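Local coordinates for methanogen homoaconitase large subunit (PDB 4KP2), which catalyses, with its small-subunit partner and a [4Fe-4S] cluster, the reversible dehydration of (R)-homocitrate to cis-homoaconitate and the hydration of that intermediate to homoisocitrate, at residues V187-E199 with G224-G236. Residues are numbered along the deposited sequence; the frame is centred on the assembly and turned at random.
Sequences VSAKDIVLRVCKE and GRLTLCNMAIEMG
Val193 and Met231 meet at the middle of a buried, largely apolar interface between helix 189-199 and segment 224-236; no hydrogen bond crosses it. Helices 189-199 and 224-230 run roughly parallel, their axes 8.9 Å apart at closest approach and crossing at -26°; beyond the second helix, Met231 and Met235 extend the contact to Cys197. Met231 can be followed outward. Its CB lies 3.6 Å from Val193 CG2, and its CG rests against both methyls of that valine. Bends at chi2 (-107°) and chi3 (-56°) take SD past Lys190 CE and then turn CE toward helix 189-199, where it ends 3.7 Å from Leu194 CD2 and close to Cys197 SG. Val193 divides its own surface by branch, for CB takes Leu228 CD1 at 3.7 Å and CG1 faces Thr227 CG2 as well as Met231. With both methyls removed by an alanine here, a gap would probably open beside Thr227 CG2 and Met231 CB and CG, leaving the thioether chain freer to shift. At one end Gly224 brings bare backbone against the other helix, its CA 3.6 Å from Ala189 CB. At the other, Met235 lays CG 3.6 Å from Cys197 SG and its sulfur against Val196 CG1. Polar ends turn to other partners: Lys190 NZ bonds to Asn325 OD1, Thr324 OG1 and Thr403 O, and Thr227 OG1 to Asp223 O and Thr324 O. The Thr227 side chain lies about 8 Å from that of Cys323, a predicted cluster ligand, so this end of the pair adjoins the probable [4Fe-4S] site. Both helices, and the 3-10 segment 233-235 that follows, pack on the mixed sheet: Ile192, Val196 and Leu228 touch strand 167-180, while Val193 and Met235 touch Tyr212 of strand 208-213.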
loop_
_atom_site.group_PDB
_atom_site.type_symbol
_atom_site.label_atom_id
_atom_site.label_comp_id
_atom_site.label_asym_id
_atom_site.label_seq_id
_atom_site.Cartn_x
_atom_site.Cartn_y
_atom_site.Cartn_z
ATOM N N VAL A 187 21.673 19.827 -9.209
ATOM C CA VAL A 187 21.295 19.446 -7.856
ATOM C C VAL A 187 19.858 19.856 -7.559
ATOM O O VAL A 187 19.274 20.672 -8.273
ATOM C CB VAL A 187 22.230 20.076 -6.811
ATOM C CG1 VAL A 187 23.649 19.571 -7.002
ATOM C CG2 VAL A 187 22.179 21.593 -6.903
ATOM N N SER A 188 19.292 19.283 -6.503
ATOM C CA SER A 188 17.917 19.580 -6.123
ATOM C C SER A 188 17.853 20.244 -4.756
ATOM O O SER A 188 18.872 20.423 -4.091
ATOM C CB SER A 188 17.071 18.306 -6.121
ATOM O OG SER A 188 17.540 17.390 -5.147
ATOM N N ALA A 189 16.642 20.604 -4.342
ATOM C CA ALA A 189 16.424 21.245 -3.051
ATOM C C ALA A 189 16.827 20.324 -1.905
ATOM O O ALA A 189 17.269 20.787 -0.852
ATOM C CB ALA A 189 14.973 21.664 -2.910
ATOM N N LYS A 190 16.667 19.021 -2.113
ATOM C CA LYS A 190 17.099 18.034 -1.132
ATOM C C LYS A 190 18.620 18.035 -1.034
ATOM O O LYS A 190 19.178 17.948 0.060
ATOM C CB LYS A 190 16.584 16.640 -1.499
ATOM C CG LYS A 190 17.186 15.511 -0.673
ATOM C CD LYS A 190 16.963 15.716 0.821
ATOM C CE LYS A 190 15.507 15.516 1.206
ATOM N NZ LYS A 190 15.066 14.110 0.980
ATOM N N ASP A 191 19.285 18.143 -2.180
ATOM C CA ASP A 191 20.740 18.229 -2.211
ATOM C C ASP A 191 21.203 19.504 -1.515
ATOM O O ASP A 191 22.261 19.535 -0.888
ATOM C CB ASP A 191 21.255 18.208 -3.650
ATOM C CG ASP A 191 20.916 16.920 -4.373
ATOM O OD1 ASP A 191 21.621 15.911 -4.154
ATOM O OD2 ASP A 191 19.951 16.919 -5.166
ATOM N N ILE A 192 20.400 20.556 -1.634
ATOM C CA ILE A 192 20.724 21.842 -1.030
ATOM C C ILE A 192 20.547 21.812 0.484
ATOM O O ILE A 192 21.439 22.222 1.226
ATOM C CB ILE A 192 19.859 22.964 -1.626
ATOM C CG1 ILE A 192 20.163 23.125 -3.116
ATOM C CG2 ILE A 192 20.104 24.272 -0.897
ATOM C CD1 ILE A 192 19.208 24.040 -3.840
ATOM N N VAL A 193 19.399 21.320 0.939
ATOM C CA VAL A 193 19.103 21.282 2.368
ATOM C C VAL A 193 20.015 20.297 3.101
ATOM O O VAL A 193 20.301 20.470 4.286
ATOM C CB VAL A 193 17.614 20.964 2.644
ATOM C CG1 VAL A 193 17.296 19.514 2.311
ATOM C CG2 VAL A 193 17.263 21.277 4.090
ATOM N N LEU A 194 20.483 19.276 2.391
ATOM C CA LEU A 194 21.440 18.336 2.960
ATOM C C LEU A 194 22.794 19.009 3.142
ATOM O O LEU A 194 23.548 18.667 4.048
ATOM C CB LEU A 194 21.581 17.094 2.079
ATOM C CG LEU A 194 20.519 16.007 2.241
ATOM C CD1 LEU A 194 20.776 14.865 1.272
ATOM C CD2 LEU A 194 20.491 15.500 3.674
ATOM N N ARG A 195 23.098 19.968 2.275
ATOM C CA ARG A 195 24.346 20.713 2.379
ATOM C C ARG A 195 24.282 21.665 3.567
ATOM O O ARG A 195 25.297 21.964 4.198
ATOM C CB ARG A 195 24.613 21.496 1.095
ATOM C CG ARG A 195 25.991 22.130 1.037
ATOM C CD ARG A 195 27.074 21.065 1.012
ATOM N NE ARG A 195 28.414 21.644 1.009
ATOM C CZ ARG A 195 29.100 21.934 2.109
ATOM N NH1 ARG A 195 28.573 21.699 3.303
ATOM N NH2 ARG A 195 30.314 22.458 2.015
ATOM N N VAL A 196 23.076 22.134 3.868
ATOM C CA VAL A 196 22.858 23.051 4.979
ATOM C C VAL A 196 23.060 22.341 6.315
ATOM O O VAL A 196 23.578 22.926 7.269
ATOM C CB VAL A 196 21.443 23.664 4.924
ATOM C CG1 VAL A 196 21.212 24.598 6.100
ATOM C CG2 VAL A 196 21.241 24.405 3.612
ATOM N N CYS A 197 22.666 21.072 6.372
ATOM C CA CYS A 197 22.720 20.306 7.613
ATOM C C CYS A 197 24.145 19.978 8.064
ATOM O O CYS A 197 24.350 19.526 9.190
ATOM C CB CYS A 197 21.895 19.021 7.488
ATOM S SG CYS A 197 20.124 19.270 7.199
ATOM N N LYS A 198 25.124 20.201 7.193
ATOM C CA LYS A 198 26.515 19.904 7.528
ATOM C C LYS A 198 27.225 21.120 8.091
ATOM O O LYS A 198 27.905 21.035 9.114
ATOM C CB LYS A 198 27.279 19.404 6.303
ATOM C CG LYS A 198 26.598 18.281 5.572
ATOM C CD LYS A 198 26.119 17.199 6.524
ATOM C CE LYS A 198 24.609 17.042 6.423
ATOM N NZ LYS A 198 24.171 15.635 6.209
ATOM N N GLU A 199 27.069 22.248 7.407
ATOM C CA GLU A 199 27.673 23.499 7.841
ATOM C C GLU A 199 27.143 23.877 9.216
ATOM O O GLU A 199 27.846 24.485 10.021
ATOM C CB GLU A 199 27.370 24.614 6.839
ATOM C CG GLU A 199 28.590 25.411 6.404
ATOM C CD GLU A 199 29.479 24.644 5.443
ATOM O OE1 GLU A 199 29.007 23.638 4.872
ATOM O OE2 GLU A 199 30.646 25.047 5.259
ATOM N N GLY A 224 10.439 23.320 -3.408
ATOM C CA GLY A 224 11.786 23.419 -2.880
ATOM C C GLY A 224 11.815 24.044 -1.499
ATOM O O GLY A 224 12.588 23.630 -0.634
ATOM N N ARG A 225 10.966 25.045 -1.292
ATOM C CA ARG A 225 10.902 25.742 -0.012
ATOM C C ARG A 225 10.327 24.848 1.082
ATOM O O ARG A 225 10.700 24.965 2.251
ATOM C CB ARG A 225 10.081 27.025 -0.142
ATOM C CG ARG A 225 10.687 28.037 -1.096
ATOM C CD ARG A 225 9.864 29.309 -1.156
ATOM N NE ARG A 225 10.452 30.283 -2.069
ATOM C CZ ARG A 225 9.948 31.490 -2.298
ATOM N NH1 ARG A 225 8.840 31.876 -1.678
ATOM N NH2 ARG A 225 10.550 32.312 -3.146
ATOM N N LEU A 226 9.420 23.957 0.695
ATOM C CA LEU A 226 8.856 22.987 1.625
ATOM C C LEU A 226 9.931 22.027 2.120
ATOM O O LEU A 226 9.926 21.618 3.281
ATOM C CB LEU A 226 7.723 22.201 0.962
ATOM C CG LEU A 226 6.292 22.589 1.340
ATOM C CD1 LEU A 226 6.028 24.056 1.049
ATOM C CD2 LEU A 226 5.294 21.706 0.607
ATOM N N THR A 227 10.850 21.672 1.229
ATOM C CA THR A 227 11.926 20.746 1.560
ATOM C C THR A 227 12.918 21.364 2.541
ATOM O O THR A 227 13.353 20.713 3.493
ATOM C CB THR A 227 12.682 20.297 0.294
ATOM O OG1 THR A 227 11.766 19.678 -0.617
ATOM C CG2 THR A 227 13.782 19.309 0.649
ATOM N N LEU A 228 13.266 22.625 2.306
ATOM C CA LEU A 228 14.229 23.327 3.148
ATOM C C LEU A 228 13.723 23.514 4.575
ATOM O O LEU A 228 14.480 23.365 5.535
ATOM C CB LEU A 228 14.591 24.683 2.537
ATOM C CG LEU A 228 15.911 24.754 1.766
ATOM C CD1 LEU A 228 15.970 23.685 0.686
ATOM C CD2 LEU A 228 16.106 26.138 1.166
ATOM N N CYS A 229 12.442 23.839 4.709
ATOM C CA CYS A 229 11.850 24.066 6.023
ATOM C C CYS A 229 11.516 22.758 6.731
ATOM O O CYS A 229 11.337 22.731 7.947
ATOM C CB CYS A 229 10.597 24.934 5.904
ATOM S SG CYS A 229 10.905 26.602 5.282
ATOM N N ASN A 230 11.434 21.676 5.964
ATOM C CA ASN A 230 11.099 20.370 6.519
ATOM C C ASN A 230 12.242 19.779 7.336
ATOM O O ASN A 230 12.016 19.120 8.354
ATOM C CB ASN A 230 10.703 19.397 5.407
ATOM C CG ASN A 230 10.271 18.045 5.940
ATOM O OD1 ASN A 230 11.101 17.184 6.234
ATOM N ND2 ASN A 230 8.964 17.851 6.065
ATOM N N MET A 231 13.470 20.022 6.888
ATOM C CA MET A 231 14.647 19.447 7.526
ATOM C C MET A 231 15.236 20.391 8.568
ATOM O O MET A 231 16.433 20.346 8.847
ATOM C CB MET A 231 15.706 19.117 6.476
ATOM C CG MET A 231 15.185 18.337 5.283
ATOM S SD MET A 231 15.709 16.614 5.300
ATOM C CE MET A 231 17.488 16.808 5.382
ATOM N N ALA A 232 14.392 21.244 9.138
ATOM C CA ALA A 232 14.844 22.201 10.142
ATOM C C ALA A 232 15.099 21.517 11.481
ATOM O O ALA A 232 16.074 21.822 12.168
ATOM C CB ALA A 232 13.830 23.323 10.299
ATOM N N ILE A 233 14.217 20.591 11.845
ATOM C CA ILE A 233 14.330 19.867 13.106
ATOM C C ILE A 233 15.539 18.928 13.098
ATOM O O ILE A 233 16.108 18.619 14.146
ATOM C CB ILE A 233 13.037 19.074 13.414
ATOM C CG1 ILE A 233 13.108 18.425 14.799
ATOM C CG2 ILE A 233 12.772 18.031 12.340
ATOM C CD1 ILE A 233 13.341 19.412 15.918
ATOM N N GLU A 234 15.941 18.496 11.907
ATOM C CA GLU A 234 17.071 17.585 11.762
ATOM C C GLU A 234 18.386 18.268 12.124
ATOM O O GLU A 234 19.396 17.607 12.358
ATOM C CB GLU A 234 17.135 17.035 10.337
ATOM C CG GLU A 234 15.830 16.419 9.855
ATOM C CD GLU A 234 15.397 15.230 10.693
ATOM O OE1 GLU A 234 16.274 14.536 11.249
ATOM O OE2 GLU A 234 14.176 14.990 10.796
ATOM N N MET A 235 18.363 19.595 12.162
ATOM C CA MET A 235 19.521 20.376 12.574
ATOM C C MET A 235 19.345 20.875 14.002
ATOM O O MET A 235 20.143 21.672 14.497
ATOM C CB MET A 235 19.733 21.558 11.628
ATOM C CG MET A 235 20.144 21.150 10.227
ATOM S SD MET A 235 20.191 22.537 9.077
ATOM C CE MET A 235 18.459 22.984 9.021
ATOM N N GLY A 236 18.293 20.399 14.660
ATOM C CA GLY A 236 17.992 20.804 16.020
ATOM C C GLY A 236 17.121 22.044 16.062
ATOM O O GLY A 236 16.672 22.461 17.129
#